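Type IV pilin structural subunit (Pseudomonas aeruginosa, PDB 3JYZ) probably assembles in many copies into the type IV pilus, a surface fibre that in this family serves adhesion and twitching motility. Local coordinates at residues A[72-76]-A[77-81]; A[99-102]-A[103-107]. All coordinates share one frame; numbering follows the deposited sequence.

Contact 1 of 2, residues A[72-76]-A[77-81]; sequences ITYVA and DQVGL
The carbonyls of Val75 and Ala76 bind four successive amides, Gln78 to Leu81, in the turn after strand 70-74. Val75 O, at the N-cap of helix 76-79, accepts two of them: Val79 N at 3.1 Å, nearly in line with the C=O, and Gln78 N at 3.0 Å from above the carbonyl plane. Ala76 O is likewise gripped twice, by Gly80 N at 2.8 Å and by Leu81 N at 3.0 Å, the latter with a nearly straight N-H (165°). Each pair of bonds ties neighbouring amides to one oxygen and so fixes the tight coil. Over the outer side of the turn the Val75 and Gln78 side chains lie alongside and point the same way. Val75 CG1, set anti to the backbone N (chi1 -169°), meets Gln78 CG at 3.6 Å. Beyond this, Gln78 NE2 reaches back to Asp77 OD1 in a weak bond. The inner side is apolar. Tyr74 CB packs on Leu81 CD1 (3.8 Å) and on Val79 CG2 (4.0 Å), both methyls lying oblique to its ring, while the phenol reaches on to hydrogen-bond Val11 O of the long helix 4-28. Val79 and Leu81 also touch Val7 of that helix, so the turn is applied to it through these side chains. Ala76 CB and Leu81 CB, 4.3 Å apart, close the packing beside the last bond. Gly80 leaves the helix with positive phi (109°), which turns Leu81 back over the helix start. This end of a single-turn helix in the pilin fold resembles a Schellman C-cap in its 6→1 bond (Leu81 N to Ala76 O), positive-phi glycine and apolar pair, though Gly80 N also turns to Ala76 O in place of the usual 5→2 bond.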
loop_
_atom_site.group_PDB
_atom_site.type_symbol
_atom_site.label_atom_id
_atom_site.label_comp_id
_atom_site.label_asym_id
_atom_site.label_seq_id
_atom_site.Cartn_x
_atom_site.Cartn_y
_atom_site.Cartn_z
ATOM N N ILE A 72 1.733 -2.231 4.597
ATOM C CA ILE A 72 1.908 -1.468 5.821
ATOM C C ILE A 72 1.591 -2.392 6.986
ATOM O O ILE A 72 0.499 -2.976 7.049
ATOM C CB ILE A 72 0.953 -0.290 5.888
ATOM C CG1 ILE A 72 1.107 0.599 4.655
ATOM C CG2 ILE A 72 1.185 0.502 7.174
ATOM C CD1 ILE A 72 0.023 1.670 4.575
ATOM N N THR A 73 2.556 -2.534 7.892
ATOM C CA THR A 73 2.386 -3.339 9.091
ATOM C C THR A 73 2.307 -2.411 10.292
ATOM O O THR A 73 3.188 -1.582 10.504
ATOM C CB THR A 73 3.562 -4.322 9.253
ATOM O OG1 THR A 73 3.607 -5.200 8.122
ATOM C CG2 THR A 73 3.412 -5.141 10.547
ATOM N N TYR A 74 1.240 -2.541 11.075
ATOM C CA TYR A 74 1.018 -1.671 12.224
ATOM C C TYR A 74 1.507 -2.291 13.523
ATOM O O TYR A 74 1.550 -3.508 13.643
ATOM C CB TYR A 74 -0.475 -1.367 12.340
ATOM C CG TYR A 74 -0.933 -0.485 11.218
ATOM C CD1 TYR A 74 -0.885 0.888 11.339
ATOM C CD2 TYR A 74 -1.364 -1.028 10.014
ATOM C CE1 TYR A 74 -1.281 1.712 10.309
ATOM C CE2 TYR A 74 -1.763 -0.208 8.967
ATOM C CZ TYR A 74 -1.724 1.161 9.130
ATOM O OH TYR A 74 -2.110 2.016 8.116
ATOM N N VAL A 75 1.879 -1.446 14.481
ATOM C CA VAL A 75 2.215 -1.932 15.816
ATOM C C VAL A 75 0.887 -2.179 16.530
ATOM O O VAL A 75 0.239 -1.243 17.005
ATOM C CB VAL A 75 3.091 -0.935 16.594
ATOM C CG1 VAL A 75 3.643 -1.600 17.863
ATOM C CG2 VAL A 75 4.243 -0.427 15.709
ATOM N N ALA A 76 0.481 -3.441 16.566
ATOM C CA ALA A 76 -0.864 -3.795 17.015
ATOM C C ALA A 76 -1.219 -3.200 18.379
ATOM O O ALA A 76 -2.295 -2.637 18.552
ATOM C CB ALA A 76 -1.047 -5.293 17.013
ATOM N N ASP A 77 -0.318 -3.294 19.348
ATOM C CA ASP A 77 -0.681 -2.843 20.690
ATOM C C ASP A 77 -0.593 -1.325 20.921
ATOM O O ASP A 77 -0.991 -0.829 21.980
ATOM C CB ASP A 77 0.060 -3.644 21.769
ATOM C CG ASP A 77 1.549 -3.355 21.808
ATOM O OD1 ASP A 77 2.022 -2.476 21.057
ATOM O OD2 ASP A 77 2.246 -4.011 22.609
ATOM N N GLN A 78 -0.092 -0.583 19.937
ATOM C CA GLN A 78 -0.120 0.872 20.004
ATOM C C GLN A 78 -1.351 1.410 19.278
ATOM O O GLN A 78 -1.886 2.466 19.622
ATOM C CB GLN A 78 1.151 1.490 19.406
ATOM C CG GLN A 78 2.469 1.005 20.024
ATOM C CD GLN A 78 2.606 1.342 21.501
ATOM O OE1 GLN A 78 2.263 2.444 21.937
ATOM N NE2 GLN A 78 3.123 0.396 22.274
ATOM N N VAL A 79 -1.793 0.675 18.263
ATOM C CA VAL A 79 -2.922 1.100 17.453
ATOM C C VAL A 79 -4.242 0.638 18.062
ATOM O O VAL A 79 -5.222 1.385 18.056
ATOM C CB VAL A 79 -2.795 0.556 16.015
ATOM C CG1 VAL A 79 -4.007 0.941 15.186
ATOM C CG2 VAL A 79 -1.527 1.080 15.373
ATOM N N GLY A 80 -4.256 -0.584 18.588
ATOM C CA GLY A 80 -5.472 -1.190 19.110
ATOM C C GLY A 80 -5.999 -2.331 18.250
ATOM O O GLY A 80 -7.208 -2.563 18.190
ATOM N N LEU A 81 -5.097 -3.053 17.590
ATOM C CA LEU A 81 -5.478 -4.097 16.648
ATOM C C LEU A 81 -5.147 -5.492 17.162
ATOM O O LEU A 81 -4.294 -5.648 18.035
ATOM C CB LEU A 81 -4.738 -3.892 15.326
ATOM C CG LEU A 81 -5.029 -2.604 14.567
ATOM C CD1 LEU A 81 -3.933 -2.365 13.538
ATOM C CD2 LEU A 81 -6.400 -2.663 13.904
#

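Contact 2 of 2, residues A[99-102]-A[103-107]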
loop_
_atom_site.group_PDB
_atom_site.type_symbol
_atom_site.label_atom_id
_atom_site.label_comp_id
_atom_site.label_asym_id
_atom_site.label_seq_id
_atom_site.Cartn_x
_atom_site.Cartn_y
_atom_site.Cartn_z
ATOM N N THR A 99 -8.322 1.597 -19.317
ATOM C CA THR A 99 -8.219 0.368 -18.545
ATOM C C THR A 99 -7.135 0.495 -17.482
ATOM O O THR A 99 -6.175 1.256 -17.650
ATOM C CB THR A 99 -7.877 -0.856 -19.419
ATOM O OG1 THR A 99 -7.998 -2.052 -18.637
ATOM C CG2 THR A 99 -6.465 -0.740 -19.969
ATOM N N ARG A 100 -7.296 -0.262 -16.399
ATOM C CA ARG A 100 -6.240 -0.402 -15.396
ATOM C C ARG A 100 -5.512 -1.731 -15.548
ATOM O O ARG A 100 -6.132 -2.778 -15.710
ATOM C CB ARG A 100 -6.807 -0.310 -13.983
ATOM C CG ARG A 100 -7.348 1.043 -13.609
ATOM C CD ARG A 100 -7.662 1.032 -12.135
ATOM N NE ARG A 100 -8.146 2.296 -11.599
ATOM C CZ ARG A 100 -9.384 2.490 -11.160
ATOM N NH1 ARG A 100 -10.269 1.511 -11.237
ATOM N NH2 ARG A 100 -9.732 3.667 -10.654
ATOM N N THR A 101 -4.185 -1.677 -15.464
ATOM C CA THR A 101 -3.357 -2.872 -15.472
ATOM C C THR A 101 -2.371 -2.781 -14.303
ATOM O O THR A 101 -1.881 -1.695 -13.987
ATOM C CB THR A 101 -2.605 -3.010 -16.817
ATOM O OG1 THR A 101 -1.697 -4.111 -16.757
ATOM C CG2 THR A 101 -1.826 -1.772 -17.111
ATOM N N ALA A 102 -2.102 -3.910 -13.650
ATOM C CA ALA A 102 -1.144 -3.946 -12.542
ATOM C C ALA A 102 0.146 -3.221 -12.924
ATOM O O ALA A 102 0.659 -3.408 -14.026
ATOM C CB ALA A 102 -0.837 -5.381 -12.143
ATOM N N LEU A 103 0.679 -2.416 -12.007
ATOM C CA LEU A 103 1.881 -1.629 -12.283
ATOM C C LEU A 103 3.003 -2.432 -12.935
ATOM O O LEU A 103 3.539 -2.018 -13.954
ATOM C CB LEU A 103 2.418 -0.984 -11.004
ATOM C CG LEU A 103 3.651 -0.100 -11.178
ATOM C CD1 LEU A 103 3.323 1.134 -12.000
ATOM C CD2 LEU A 103 4.207 0.298 -9.813
ATOM N N ALA A 104 3.367 -3.564 -12.339
ATOM C CA ALA A 104 4.523 -4.314 -12.828
ATOM C C ALA A 104 4.318 -4.735 -14.280
ATOM O O ALA A 104 5.245 -4.703 -15.081
ATOM C CB ALA A 104 4.783 -5.529 -11.955
ATOM N N THR A 105 3.101 -5.139 -14.610
ATOM C CA THR A 105 2.793 -5.569 -15.967
ATOM C C THR A 105 2.841 -4.388 -16.924
ATOM O O THR A 105 3.425 -4.458 -18.004
ATOM C CB THR A 105 1.412 -6.211 -15.990
ATOM O OG1 THR A 105 1.415 -7.315 -15.087
ATOM C CG2 THR A 105 1.057 -6.701 -17.393
ATOM N N ALA A 106 2.236 -3.287 -16.512
ATOM C CA ALA A 106 2.228 -2.084 -17.328
ATOM C C ALA A 106 3.628 -1.531 -17.591
ATOM O O ALA A 106 3.941 -1.133 -18.713
ATOM C CB ALA A 106 1.356 -1.029 -16.678
ATOM N N VAL A 107 4.388 -1.539 -16.578
ATOM C CA VAL A 107 5.734 -0.998 -16.750
ATOM C C VAL A 107 6.559 -1.888 -17.672
ATOM O O VAL A 107 7.337 -1.384 -18.483
ATOM C CB VAL A 107 6.477 -0.746 -15.417
ATOM C CG1 VAL A 107 7.916 -0.298 -15.677
ATOM C CG2 VAL A 107 5.726 0.250 -14.547
#
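Thr101 and Thr105 cross at a slant where strand 100-102 runs into helix 103-109. In the conformer described here, the Thr101 hydroxyl swings toward the helix because OG1 stands opposite the backbone N (chi1 174°). It comes to rest beside the aliphatic part of Thr105, 3.8 Å from both CB and CG2 of that residue, and so meets carbon rather than a second hydroxyl. Thr105 is rotated the other way: its CG2 takes the position trans to N, while OG1 lies beside N and turns to the Ala102 methyl, with Thr105 OG1 4.2 Å from Ala102 CB. The other branch of Thr101, CG2, points at Ala106 CB. Their 3.3 Å spacing is closer than usual for methyls, but Thr101 was modelled in two conformers and the closeness is doubtful. Strand and helix axes stand almost square to each other (98°), a strand-to-helix corner at one edge of the antiparallel pilin sheet. Its pivot is Ala102, which occupies the N-cap with only a methyl for a side chain. The carbonyl of Ala102 starts the helix: Ala106 N binds Ala102 O at 2.9 Å with an almost straight N-H (171°), and CB of Thr105 sits 3.5 Å from the same oxygen. Leu103 heads away from the strand segment and packs on Pro92 and Ile94 of strand 87-95, and Ala106 reaches Ile94 too, so the buried side of this first helical turn faces the sheet. Thr101 is itself paired through its backbone with Ile94, while Thr105 lies on the exposed side.

Contacts 1 and 2 are both short, partly buried strand-to-helix turns, set on opposite sides of the chain's centre with their centres 31 Å apart. They belong to one sheet: strand 87-95 pairs with strand 70-74 of contact 1 and with strand 100-102 of contact 2. Contact 1 encloses a whole helical turn, beginning and end, and relies on doubly used carbonyls. In contact 2 the helix continues onward, a nearly straight backbone bond joins the two segments, and small threonine and alanine side chains fill the corner. The buried residues of the contact 2 helix lie on strand 87-95, whereas Val79 and Leu81 of contact 1 lie on helix 4-28.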